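Local structure of flap endonuclease 1 (Desulfurococcus amylolyticus, 3ORY) at residues A[90-95]-A[161-166]; A[167-172]-A[300-305]. The protein probably removes 5' single-stranded flaps from branched DNA during replication and repair, cutting the nucleic acid backbone with the help of metal ions. All coordinates share one frame; numbering follows the deposited sequence.

In the fold
Contact 1 is the more buried of the two: 90-95 and 161-166 pair as parallel strands within the central sheet and bury 424 Å². Contact 2, at 219 Å², is partly buried and sets helix 167-176 against the loop that holds 300-305. Main-chain bonds dominate the first, whereas in the second both crossing bonds use one glutamine side chain. Their centres lie about 7 Å apart, and 161-166 runs straight into the helix of contact 2, so the two contacts are joined. A163 CB packs 3.5 Å from Q170 CB, and P164 CG lies 3.5 Å from Q301 O, which puts the strand-to-helix turn against both halves of contact 2.

Contact 1: residues A[90-95]-A[161-166]; sequences VYVFDG and VQAPAE
V161 fits as a knob into the notch between V90 and V92, on the outer side of strand 88-93 in the parallel part of the mixed central sheet of this PIN-like nuclease fold. Its CG2 meets V90 CG2 at 4.1 Å, and its CB packs against V92 CG2. V90 has CG1 between N and the carbonyl carbon (chi1 50°), which leaves CG2 anti to N and beside V161. The CG2 branch of V92 lies 3.9 Å from A163 CB, a methyl itself pressed to 3.2 Å from F93 O. Helix 167-176 touches V92 on this face, while F93 packs on helix 143-156 across the sheet. The register is parallel: F93 N bonds V161 O, flanked by V161 N to Y91 O and A163 N to F93 O.

Past the strands, 163-165 curls round G95. G95 CA lies 3.2 Å from A163 O and also near P164 O, so the hollow is filled by main chain and a beta carbon would clash. G95 N closes the turn on A165 O, 2.8 Å away and nearly straight, 171° at the hydrogen. D94 stands beside this turn, its OD1 held by K101 and G167 N and its OD2 by K96 N; a bound phosphate about 5 Å from its side chain is consistent with an anion-binding pocket.

Q162 bends back over the strand ends, OE1 bonded to K150. Its NE2 gives one bond to A163 O at 2.8 Å and another to D94 O at 3.0 Å, the latter approached from 58° above the carbonyl plane.

Contact 2: residues A[167-172]-A[300-305]; sequences GEAQAA and PQVTDN
Q170 OE1 accepts the backbone N of T303 at 2.8 Å, in its carbonyl plane and on a lone pair, with 155° at the hydrogen. NE2 of the same amide returns a bond to T303 O at 3.0 Å, straighter at 167° and again on a lone pair, so both polar atoms of Q170 grip the N and O of a single residue, much as a neighbouring strand would. CG runs anti to the backbone N and the chain then bends at chi2 (65°), which carries the amide out to the loop. V302 CB and T303 CG2 lie close to OE1, hemming in the acceptor.

In the fold, helix 167-176, which follows strand 160-162, is here joined to the loop between helices 290-298 and 315-325. A169 supplies the apolar half: its CB sits 3.8 Å from P300 CB and 3.9 Å from V302 CG1. That V302 branch also rests 3.4 Å from A169 O. With an alanine in place of Q170, T303 N and O would probably lose both side-chain mates, leaving a gap beside V302 and T303 and the loop less firmly fixed at T303. Just beyond, T303 OG1 accepts N305 N at 2.8 Å in an ST turn, and D304 OD1 bonds Y173 OH.

Contact 1: residues A[90-95]-A[161-166]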
# COMPACT_ATOMS: atom_id res chain seq x y z
N VAL A 90 -12.92 -1.03 -3.68
CA VAL A 90 -12.83 -2.47 -3.81
C VAL A 90 -11.38 -2.85 -3.50
O VAL A 90 -10.45 -2.20 -3.98
CB VAL A 90 -13.28 -2.98 -5.22
CG1 VAL A 90 -12.60 -2.20 -6.35
CG2 VAL A 90 -13.06 -4.50 -5.37
N TYR A 91 -11.20 -3.86 -2.67
CA TYR A 91 -9.86 -4.31 -2.32
C TYR A 91 -9.46 -5.47 -3.21
O TYR A 91 -10.32 -6.16 -3.75
CB TYR A 91 -9.80 -4.70 -0.84
CG TYR A 91 -9.79 -3.49 0.08
CD1 TYR A 91 -8.60 -2.95 0.56
CD2 TYR A 91 -10.99 -2.88 0.45
CE1 TYR A 91 -8.60 -1.83 1.40
CE2 TYR A 91 -11.00 -1.77 1.29
CZ TYR A 91 -9.80 -1.25 1.75
OH TYR A 91 -9.84 -0.15 2.57
N VAL A 92 -8.16 -5.66 -3.40
CA VAL A 92 -7.67 -6.81 -4.14
C VAL A 92 -6.60 -7.51 -3.31
O VAL A 92 -5.66 -6.87 -2.82
CB VAL A 92 -7.16 -6.44 -5.56
CG1 VAL A 92 -6.11 -5.33 -5.51
CG2 VAL A 92 -6.64 -7.69 -6.31
N PHE A 93 -6.74 -8.82 -3.15
CA PHE A 93 -5.81 -9.59 -2.34
C PHE A 93 -4.99 -10.54 -3.17
O PHE A 93 -5.49 -11.16 -4.12
CB PHE A 93 -6.56 -10.34 -1.22
CG PHE A 93 -7.09 -9.43 -0.15
CD1 PHE A 93 -6.26 -8.92 0.83
CD2 PHE A 93 -8.44 -9.07 -0.14
CE1 PHE A 93 -6.75 -8.07 1.84
CE2 PHE A 93 -8.95 -8.21 0.85
CZ PHE A 93 -8.10 -7.71 1.84
N ASP A 94 -3.72 -10.66 -2.78
CA ASP A 94 -2.69 -11.41 -3.48
C ASP A 94 -3.05 -12.88 -3.52
O ASP A 94 -3.74 -13.38 -2.63
CB ASP A 94 -1.35 -11.23 -2.74
CG ASP A 94 -0.14 -11.40 -3.63
OD1 ASP A 94 0.39 -10.37 -4.11
OD2 ASP A 94 0.30 -12.55 -3.85
N GLY A 95 -2.58 -13.57 -4.56
CA GLY A 95 -2.76 -15.01 -4.68
C GLY A 95 -1.90 -15.81 -3.71
O GLY A 95 -2.16 -16.98 -3.47
N VAL A 161 -11.36 -8.71 -4.43
CA VAL A 161 -11.08 -9.57 -5.55
C VAL A 161 -9.90 -10.45 -5.19
O VAL A 161 -8.89 -9.97 -4.66
CB VAL A 161 -10.78 -8.71 -6.81
CG1 VAL A 161 -10.23 -9.58 -7.96
CG2 VAL A 161 -12.05 -7.98 -7.25
N GLN A 162 -10.03 -11.76 -5.46
CA GLN A 162 -8.94 -12.70 -5.29
C GLN A 162 -8.06 -12.66 -6.54
O GLN A 162 -8.45 -13.15 -7.60
CB GLN A 162 -9.47 -14.13 -5.06
CG GLN A 162 -8.35 -15.15 -4.79
CD GLN A 162 -7.44 -14.69 -3.67
OE1 GLN A 162 -7.86 -14.64 -2.51
NE2 GLN A 162 -6.18 -14.34 -4.00
N ALA A 163 -6.88 -12.07 -6.42
CA ALA A 163 -5.91 -12.08 -7.52
C ALA A 163 -5.31 -13.48 -7.63
O ALA A 163 -5.10 -14.14 -6.61
CB ALA A 163 -4.83 -11.06 -7.24
N PRO A 164 -5.06 -13.96 -8.87
CA PRO A 164 -4.33 -15.22 -9.03
C PRO A 164 -2.89 -15.14 -8.53
O PRO A 164 -2.34 -16.14 -8.04
CB PRO A 164 -4.37 -15.47 -10.55
CG PRO A 164 -4.57 -14.13 -11.16
CD PRO A 164 -5.46 -13.39 -10.17
N ALA A 165 -2.27 -13.97 -8.68
CA ALA A 165 -0.87 -13.76 -8.30
C ALA A 165 -0.72 -12.41 -7.62
O ALA A 165 -1.43 -12.14 -6.66
CB ALA A 165 0.06 -13.91 -9.55
N GLU A 166 0.16 -11.53 -8.12
CA GLU A 166 0.38 -10.23 -7.47
C GLU A 166 -0.89 -9.39 -7.39
O GLU A 166 -1.58 -9.18 -8.40
CB GLU A 166 1.46 -9.40 -8.20
CG GLU A 166 2.88 -10.00 -8.15
CD GLU A 166 3.14 -10.96 -9.30
OE1 GLU A 166 2.19 -11.32 -10.04
OE2 GLU A 166 4.32 -11.34 -9.49

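Contact 2: residues A[167-172]-A[300-305]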
# COMPACT_ATOMS: atom_id res chain seq x y z
N GLY A 167 -1.21 -8.93 -6.17
CA GLY A 167 -2.34 -8.03 -5.92
C GLY A 167 -2.22 -6.76 -6.74
O GLY A 167 -3.20 -6.30 -7.33
N GLU A 168 -1.01 -6.21 -6.78
CA GLU A 168 -0.74 -4.96 -7.52
C GLU A 168 -0.97 -5.11 -9.02
O GLU A 168 -1.44 -4.17 -9.68
CB GLU A 168 0.69 -4.46 -7.26
CG GLU A 168 0.98 -4.11 -5.79
CD GLU A 168 0.38 -2.75 -5.34
OE1 GLU A 168 -0.20 -2.02 -6.18
OE2 GLU A 168 0.49 -2.43 -4.14
N ALA A 169 -0.64 -6.29 -9.56
CA ALA A 169 -0.88 -6.61 -10.99
C ALA A 169 -2.36 -6.71 -11.33
O ALA A 169 -2.80 -6.22 -12.37
CB ALA A 169 -0.17 -7.94 -11.35
N GLN A 170 -3.12 -7.39 -10.47
CA GLN A 170 -4.56 -7.50 -10.63
C GLN A 170 -5.24 -6.13 -10.51
O GLN A 170 -6.16 -5.83 -11.27
CB GLN A 170 -5.18 -8.49 -9.63
CG GLN A 170 -6.69 -8.73 -9.83
CD GLN A 170 -7.00 -9.41 -11.15
OE1 GLN A 170 -6.24 -10.26 -11.62
NE2 GLN A 170 -8.13 -9.05 -11.75
N ALA A 171 -4.77 -5.32 -9.56
CA ALA A 171 -5.27 -3.94 -9.43
C ALA A 171 -5.08 -3.17 -10.74
O ALA A 171 -6.03 -2.58 -11.26
CB ALA A 171 -4.56 -3.20 -8.27
N ALA A 172 -3.85 -3.20 -11.28
CA ALA A 172 -3.55 -2.57 -12.57
C ALA A 172 -4.47 -3.06 -13.69
O ALA A 172 -4.95 -2.27 -14.50
CB ALA A 172 -2.08 -2.80 -12.96
N PRO A 300 1.55 -10.01 -16.76
CA PRO A 300 1.48 -10.73 -15.49
C PRO A 300 0.27 -11.65 -15.43
O PRO A 300 -0.64 -11.54 -16.26
CB PRO A 300 1.35 -9.61 -14.45
CG PRO A 300 0.65 -8.52 -15.19
CD PRO A 300 1.15 -8.59 -16.61
N GLN A 301 0.28 -12.56 -14.46
CA GLN A 301 -0.85 -13.44 -14.27
C GLN A 301 -1.96 -12.66 -13.56
O GLN A 301 -1.83 -12.31 -12.40
CB GLN A 301 -0.45 -14.68 -13.45
CG GLN A 301 -1.51 -15.80 -13.51
CD GLN A 301 -1.67 -16.35 -14.92
OE1 GLN A 301 -0.68 -16.65 -15.61
NE2 GLN A 301 -2.89 -16.46 -15.36
N VAL A 302 -3.04 -12.42 -14.29
CA VAL A 302 -4.20 -11.64 -13.84
C VAL A 302 -5.47 -12.33 -14.36
O VAL A 302 -5.39 -13.19 -15.23
CB VAL A 302 -4.15 -10.16 -14.36
CG1 VAL A 302 -3.03 -9.36 -13.67
CG2 VAL A 302 -4.00 -10.12 -15.90
N THR A 303 -6.63 -11.96 -13.85
CA THR A 303 -7.86 -12.68 -14.22
C THR A 303 -9.00 -11.76 -14.62
O THR A 303 -9.11 -10.64 -14.13
CB THR A 303 -8.34 -13.64 -13.09
OG1 THR A 303 -9.47 -14.39 -13.56
CG2 THR A 303 -8.76 -12.86 -11.81
N ASP A 304 -9.85 -12.28 -15.50
CA ASP A 304 -11.13 -11.66 -15.85
C ASP A 304 -12.24 -12.15 -14.94
O ASP A 304 -13.38 -11.67 -15.05
CB ASP A 304 -11.52 -12.05 -17.28
CG ASP A 304 -10.70 -11.35 -18.31
OD1 ASP A 304 -10.42 -10.15 -18.12
OD2 ASP A 304 -10.34 -12.00 -19.31
N ASN A 305 -11.92 -13.11 -14.08
CA ASN A 305 -12.89 -13.78 -13.24
C ASN A 305 -13.14 -13.02 -11.94
O ASN A 305 -12.70 -13.43 -10.87
CB ASN A 305 -12.44 -15.23 -12.98
CG ASN A 305 -13.39 -16.01 -12.08
OD1 ASN A 305 -14.60 -15.79 -12.11
ND2 ASN A 305 -12.85 -16.93 -11.28